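Local coordinates for protein SUMO-1 cysteine protease S273R (African swine fever virus pig/Kenya/KEN-50/1950, PDB 6LJ9) that probably cleaves the viral polyprotein precursors pp220 and pp62 into core-shell proteins as a cysteine protease, and dampens host innate immune responses, at residues Gly178-Asn187 with Ile211-Thr221. Numbering follows the deposited sequence.
Sequences GDCWSIEYFN and IHHTVKTLAVT
The imidazole of H212 lies flat on the indole of W181. Its ring stacks face to face on the five-membered ring, centroids 3.8 Å apart and planes only 10° off parallel. CB of H212 sits over the six-membered ring as a CH-pi contact, so ring and CB together cover one indole face. I211 fills the next place along: CG1 and CD1 reach the far end of the indole at CZ3 and CH2. With CG anti to the backbone N (chi1 -164°), the H212 ring also meets the chain at D179. NE2 of H212 donates to O of D179 at 2.6 Å, in the imidazole plane but from above the carbonyl plane. The stack and this bond fix the turn of the ring.

From here the chains run on as parallel strands, 181-186 and 215-220, joined through helix 195-208 in a beta-alpha-beta unit of the Ulp1-like catalytic domain. Six backbone bonds bind them. On the helix side, I183 CD1 sits over the gap between V215 CG1, at 4.1 Å, and T217 CG2, at 4.2 Å. V204 of the helix also touches I183.

On the other sheet face, the extended K216 chain passes alongside C180, its CG, CD and CE all resting on SG. T214 CG2 touches both CB and SG of C180. Further along, V220 CG1 packs obliquely against F186 CD1 at 3.8 Å, and the F186 ring also stacks with Y239 and meets F252 edge-to-face. At the strand ends, back on the face of I183 and Y185, the T221 methyl CG2 rests against both CB of N187, 3.7 Å away, and the edge of the Y185 ring. OD1 of N187 is hydrogen-bonded to NE2 of H168, both inferred active-site residues, and to N of A189.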
ATOM      1  N   GLY B 178       8.332  -2.154   8.647  1.00 31.30           N
ATOM      2  CA  GLY B 178       8.322  -1.816  10.052  1.00 36.11           C
ATOM      3  C   GLY B 178       9.631  -1.223  10.535  1.00 46.95           C
ATOM      4  O   GLY B 178      10.576  -1.000   9.775  1.00 53.34           O
ATOM      5  N   ASP B 179       9.677  -0.972  11.845  1.00 30.93           N
ATOM      6  CA  ASP B 179      10.874  -0.393  12.437  1.00 20.46           C
ATOM      7  C   ASP B 179      12.005  -1.406  12.532  1.00 31.77           C
ATOM      8  O   ASP B 179      13.173  -1.006  12.590  1.00 40.29           O
ATOM      9  CB  ASP B 179      10.563   0.183  13.821  1.00 38.77           C
ATOM     10  CG  ASP B 179      11.607   1.192  14.283  1.00 51.88           C
ATOM     11  OD1 ASP B 179      11.973   2.083  13.488  1.00 57.86           O
ATOM     12  OD2 ASP B 179      12.056   1.099  15.444  1.00 53.90           O
ATOM     13  N   CYS B 180      11.683  -2.698  12.539  1.00 29.95           N
ATOM     14  CA  CYS B 180      12.665  -3.775  12.486  1.00 28.84           C
ATOM     15  C   CYS B 180      12.414  -4.571  11.213  1.00 34.60           C
ATOM     16  O   CYS B 180      11.420  -5.299  11.118  1.00 38.85           O
ATOM     17  CB  CYS B 180      12.572  -4.673  13.715  1.00 33.63           C
ATOM     18  SG  CYS B 180      13.356  -6.285  13.508  1.00 70.66           S
ATOM     19  N   TRP B 181      13.305  -4.424  10.240  1.00 29.38           N
ATOM     20  CA  TRP B 181      13.196  -5.174   9.000  1.00 24.00           C
ATOM     21  C   TRP B 181      13.621  -6.618   9.227  1.00 36.80           C
ATOM     22  O   TRP B 181      14.519  -6.906  10.022  1.00 37.31           O
ATOM     23  CB  TRP B 181      14.052  -4.534   7.905  1.00 23.37           C
ATOM     24  CG  TRP B 181      13.635  -3.132   7.560  1.00 23.68           C
ATOM     25  CD1 TRP B 181      12.618  -2.417   8.121  1.00 15.11           C
ATOM     26  CD2 TRP B 181      14.226  -2.278   6.571  1.00 20.74           C
ATOM     27  NE1 TRP B 181      12.540  -1.171   7.548  1.00 17.87           N
ATOM     28  CE2 TRP B 181      13.515  -1.060   6.592  1.00 22.35           C
ATOM     29  CE3 TRP B 181      15.285  -2.422   5.671  1.00 26.47           C
ATOM     30  CZ2 TRP B 181      13.829   0.003   5.749  1.00 21.97           C
ATOM     31  CZ3 TRP B 181      15.596  -1.364   4.833  1.00 17.35           C
ATOM     32  CH2 TRP B 181      14.870  -0.168   4.879  1.00 17.91           C
ATOM     33  N   SER B 182      12.959  -7.531   8.526  1.00 26.54           N
ATOM     34  CA  SER B 182      13.188  -8.954   8.716  1.00 19.80           C
ATOM     35  C   SER B 182      13.346  -9.647   7.373  1.00 20.78           C
ATOM     36  O   SER B 182      12.615  -9.358   6.421  1.00 24.25           O
ATOM     37  CB  SER B 182      12.043  -9.601   9.504  1.00 37.24           C
ATOM     38  OG  SER B 182      10.799  -9.396   8.858  1.00 43.14           O
ATOM     39  N   ILE B 183      14.313 -10.556   7.307  1.00 23.16           N
ATOM     40  CA  ILE B 183      14.501 -11.454   6.175  1.00 24.80           C
ATOM     41  C   ILE B 183      14.024 -12.827   6.622  1.00 33.64           C
ATOM     42  O   ILE B 183      14.586 -13.412   7.556  1.00 33.06           O
ATOM     43  CB  ILE B 183      15.965 -11.486   5.715  1.00 23.40           C
ATOM     44  CG1 ILE B 183      16.442 -10.069   5.383  1.00 17.39           C
ATOM     45  CG2 ILE B 183      16.128 -12.397   4.513  1.00 18.19           C
ATOM     46  CD1 ILE B 183      17.945  -9.927   5.338  1.00 36.24           C
ATOM     47  N   GLU B 184      12.981 -13.335   5.973  1.00 29.71           N
ATOM     48  CA  GLU B 184      12.245 -14.490   6.467  1.00 23.24           C
ATOM     49  C   GLU B 184      12.358 -15.657   5.496  1.00 21.89           C
ATOM     50  O   GLU B 184      12.253 -15.480   4.278  1.00 29.85           O
ATOM     51  CB  GLU B 184      10.774 -14.131   6.693  1.00 26.70           C
ATOM     52  CG  GLU B 184      10.581 -12.867   7.516  1.00 31.63           C
ATOM     53  CD  GLU B 184       9.162 -12.339   7.451  1.00 32.16           C
ATOM     54  OE1 GLU B 184       8.271 -13.080   6.989  1.00 27.74           O
ATOM     55  OE2 GLU B 184       8.939 -11.180   7.860  1.00 30.52           O
ATOM     56  N   TYR B 185      12.572 -16.848   6.051  1.00 25.13           N
ATOM     57  CA  TYR B 185      12.582 -18.099   5.302  1.00 25.70           C
ATOM     58  C   TYR B 185      11.539 -19.021   5.914  1.00 28.69           C
ATOM     59  O   TYR B 185      11.658 -19.405   7.082  1.00 28.39           O
ATOM     60  CB  TYR B 185      13.969 -18.750   5.330  1.00 23.28           C
ATOM     61  CG  TYR B 185      14.021 -20.147   4.744  1.00 27.30           C
ATOM     62  CD1 TYR B 185      13.785 -21.265   5.537  1.00 18.84           C
ATOM     63  CD2 TYR B 185      14.313 -20.350   3.402  1.00 11.92           C
ATOM     64  CE1 TYR B 185      13.833 -22.540   5.012  1.00 30.10           C
ATOM     65  CE2 TYR B 185      14.364 -21.626   2.867  1.00 26.77           C
ATOM     66  CZ  TYR B 185      14.122 -22.718   3.678  1.00 31.92           C
ATOM     67  OH  TYR B 185      14.168 -23.993   3.161  1.00 35.96           O
ATOM     68  N   PHE B 186      10.522 -19.372   5.133  1.00 18.58           N
ATOM     69  CA  PHE B 186       9.431 -20.218   5.600  1.00 32.52           C
ATOM     70  C   PHE B 186       9.496 -21.567   4.897  1.00 37.09           C
ATOM     71  O   PHE B 186       9.453 -21.632   3.664  1.00 31.81           O
ATOM     72  CB  PHE B 186       8.076 -19.553   5.359  1.00 33.75           C
ATOM     73  CG  PHE B 186       6.907 -20.438   5.678  1.00 35.43           C
ATOM     74  CD1 PHE B 186       6.622 -20.786   6.989  1.00 35.66           C
ATOM     75  CD2 PHE B 186       6.092 -20.924   4.669  1.00 36.24           C
ATOM     76  CE1 PHE B 186       5.548 -21.604   7.286  1.00 28.29           C
ATOM     77  CE2 PHE B 186       5.016 -21.740   4.959  1.00 34.09           C
ATOM     78  CZ  PHE B 186       4.743 -22.081   6.269  1.00 29.87           C
ATOM     79  N   ASN B 187       9.602 -22.636   5.684  1.00 39.43           N
ATOM     80  CA  ASN B 187       9.547 -24.009   5.192  1.00 30.17           C
ATOM     81  C   ASN B 187       8.378 -24.693   5.889  1.00 27.12           C
ATOM     82  O   ASN B 187       8.401 -24.875   7.110  1.00 22.97           O
ATOM     83  CB  ASN B 187      10.861 -24.748   5.458  1.00 33.00           C
ATOM     84  CG  ASN B 187      10.946 -26.082   4.728  1.00 37.37           C
ATOM     85  OD1 ASN B 187       9.947 -26.780   4.553  1.00 37.80           O
ATOM     86  ND2 ASN B 187      12.152 -26.441   4.300  1.00 31.96           N
ATOM     87  N   ILE B 211      21.033   1.130   5.044  1.00 28.25           N
ATOM     88  CA  ILE B 211      19.951   2.105   5.005  1.00 30.54           C
ATOM     89  C   ILE B 211      18.988   1.964   6.172  1.00 27.64           C
ATOM     90  O   ILE B 211      18.046   2.756   6.278  1.00 37.47           O
ATOM     91  CB  ILE B 211      19.178   2.037   3.670  1.00 25.90           C
ATOM     92  CG1 ILE B 211      18.459   0.695   3.540  1.00 29.76           C
ATOM     93  CG2 ILE B 211      20.118   2.249   2.494  1.00 29.53           C
ATOM     94  CD1 ILE B 211      17.597   0.594   2.303  1.00 27.37           C
ATOM     95  N   HIS B 212      19.186   0.981   7.049  1.00 24.00           N
ATOM     96  CA  HIS B 212      18.337   0.816   8.220  1.00 17.26           C
ATOM     97  C   HIS B 212      19.175   0.274   9.367  1.00 26.71           C
ATOM     98  O   HIS B 212      20.240  -0.312   9.162  1.00 36.16           O
ATOM     99  CB  HIS B 212      17.147  -0.112   7.940  1.00 18.00           C
ATOM    100  CG  HIS B 212      16.059  -0.026   8.966  1.00 29.48           C
ATOM    101  ND1 HIS B 212      15.410   1.152   9.265  1.00 20.30           N
ATOM    102  CD2 HIS B 212      15.506  -0.972   9.762  1.00 31.88           C
ATOM    103  CE1 HIS B 212      14.504   0.929  10.200  1.00 23.52           C
ATOM    104  NE2 HIS B 212      14.541  -0.352  10.518  1.00 32.63           N
ATOM    105  N   HIS B 213      18.670   0.469  10.584  1.00 27.39           N
ATOM    106  CA  HIS B 213      19.429   0.160  11.787  1.00 29.79           C
ATOM    107  C   HIS B 213      19.102  -1.201  12.388  1.00 28.19           C
ATOM    108  O   HIS B 213      19.941  -1.758  13.104  1.00 37.35           O
ATOM    109  CB  HIS B 213      19.197   1.250  12.841  1.00 26.94           C
ATOM    110  CG  HIS B 213      17.751   1.540  13.106  1.00 43.30           C
ATOM    111  ND1 HIS B 213      16.943   0.689  13.831  1.00 40.21           N
ATOM    112  CD2 HIS B 213      16.970   2.585  12.745  1.00 40.71           C
ATOM    113  CE1 HIS B 213      15.727   1.199  13.906  1.00 38.40           C
ATOM    114  NE2 HIS B 213      15.716   2.348  13.255  1.00 44.16           N
ATOM    115  N   THR B 214      17.920  -1.753  12.116  1.00 38.05           N
ATOM    116  CA  THR B 214      17.498  -3.024  12.700  1.00 28.06           C
ATOM    117  C   THR B 214      17.070  -3.964  11.582  1.00 25.05           C
ATOM    118  O   THR B 214      16.014  -3.768  10.972  1.00 27.36           O
ATOM    119  CB  THR B 214      16.361  -2.821  13.700  1.00 27.80           C
ATOM    120  OG1 THR B 214      16.706  -1.767  14.607  1.00 34.82           O
ATOM    121  CG2 THR B 214      16.116  -4.098  14.488  1.00 22.26           C
ATOM    122  N   VAL B 215      17.888  -4.979  11.315  1.00 22.12           N
ATOM    123  CA  VAL B 215      17.599  -5.985  10.299  1.00 21.60           C
ATOM    124  C   VAL B 215      17.823  -7.357  10.917  1.00 31.49           C
ATOM    125  O   VAL B 215      18.921  -7.649  11.407  1.00 31.08           O
ATOM    126  CB  VAL B 215      18.470  -5.810   9.043  1.00 30.45           C
ATOM    127  CG1 VAL B 215      18.011  -6.760   7.948  1.00 24.53           C
ATOM    128  CG2 VAL B 215      18.434  -4.369   8.554  1.00 26.04           C
ATOM    129  N   LYS B 216      16.791  -8.196  10.894  1.00 26.35           N
ATOM    130  CA  LYS B 216      16.856  -9.546  11.434  1.00 32.57           C
ATOM    131  C   LYS B 216      16.779 -10.570  10.309  1.00 37.80           C
ATOM    132  O   LYS B 216      16.051 -10.380   9.330  1.00 31.35           O
ATOM    133  CB  LYS B 216      15.716  -9.810  12.424  1.00 41.60           C
ATOM    134  CG  LYS B 216      15.778  -9.022  13.719  1.00 75.65           C
ATOM    135  CD  LYS B 216      14.645  -9.448  14.644  1.00 92.54           C
ATOM    136  CE  LYS B 216      14.621  -8.637  15.928  1.00 97.20           C
ATOM    137  NZ  LYS B 216      13.473  -9.022  16.796  1.00 99.90           N
ATOM    138  N   THR B 217      17.536 -11.653  10.456  1.00 31.03           N
ATOM    139  CA  THR B 217      17.361 -12.853   9.650  1.00 33.43           C
ATOM    140  C   THR B 217      16.620 -13.890  10.483  1.00 33.89           C
ATOM    141  O   THR B 217      16.945 -14.104  11.654  1.00 40.78           O
ATOM    142  CB  THR B 217      18.702 -13.418   9.178  1.00 29.20           C
ATOM    143  OG1 THR B 217      19.487 -13.804  10.312  1.00 41.93           O
ATOM    144  CG2 THR B 217      19.463 -12.382   8.365  1.00 36.06           C
ATOM    145  N   LEU B 218      15.621 -14.527   9.878  1.00 38.18           N
ATOM    146  CA  LEU B 218      14.712 -15.387  10.624  1.00 31.89           C
ATOM    147  C   LEU B 218      14.369 -16.625   9.814  1.00 41.66           C
ATOM    148  O   LEU B 218      14.013 -16.523   8.636  1.00 42.32           O
ATOM    149  CB  LEU B 218      13.432 -14.633  10.992  1.00 39.20           C
ATOM    150  CG  LEU B 218      12.361 -15.448  11.713  1.00 57.75           C
ATOM    151  CD1 LEU B 218      12.789 -15.776  13.136  1.00 66.84           C
ATOM    152  CD2 LEU B 218      11.052 -14.695  11.700  1.00 53.90           C
ATOM    153  N   ALA B 219      14.464 -17.786  10.455  1.00 27.07           N
ATOM    154  CA  ALA B 219      14.088 -19.061   9.851  1.00 37.18           C
ATOM    155  C   ALA B 219      12.764 -19.492  10.472  1.00 40.94           C
ATOM    156  O   ALA B 219      12.723 -19.959  11.614  1.00 38.04           O
ATOM    157  CB  ALA B 219      15.178 -20.106  10.065  1.00 23.91           C
ATOM    158  N   VAL B 220      11.678 -19.324   9.721  1.00 26.37           N
ATOM    159  CA  VAL B 220      10.353 -19.726  10.180  1.00 31.44           C
ATOM    160  C   VAL B 220      10.184 -21.215   9.917  1.00 33.90           C
ATOM    161  O   VAL B 220       9.474 -21.619   8.989  1.00 28.18           O
ATOM    162  CB  VAL B 220       9.246 -18.903   9.495  1.00 35.39           C
ATOM    163  CG1 VAL B 220       7.901 -19.154  10.162  1.00 25.90           C
ATOM    164  CG2 VAL B 220       9.593 -17.422   9.520  1.00 26.30           C
ATOM    165  N   THR B 221      10.853 -22.042  10.722  1.00 33.35           N
ATOM    166  CA  THR B 221      10.830 -23.491  10.559  1.00 38.81           C
ATOM    167  C   THR B 221      10.578 -24.190  11.891  1.00 42.85           C
ATOM    168  O   THR B 221      11.055 -25.307  12.110  1.00 50.69           O
ATOM    169  CB  THR B 221      12.133 -23.997   9.937  1.00 46.91           C
ATOM    170  OG1 THR B 221      13.232 -23.667  10.796  1.00 49.68           O
ATOM    171  CG2 THR B 221      12.359 -23.367   8.569  1.00 39.87           C
TER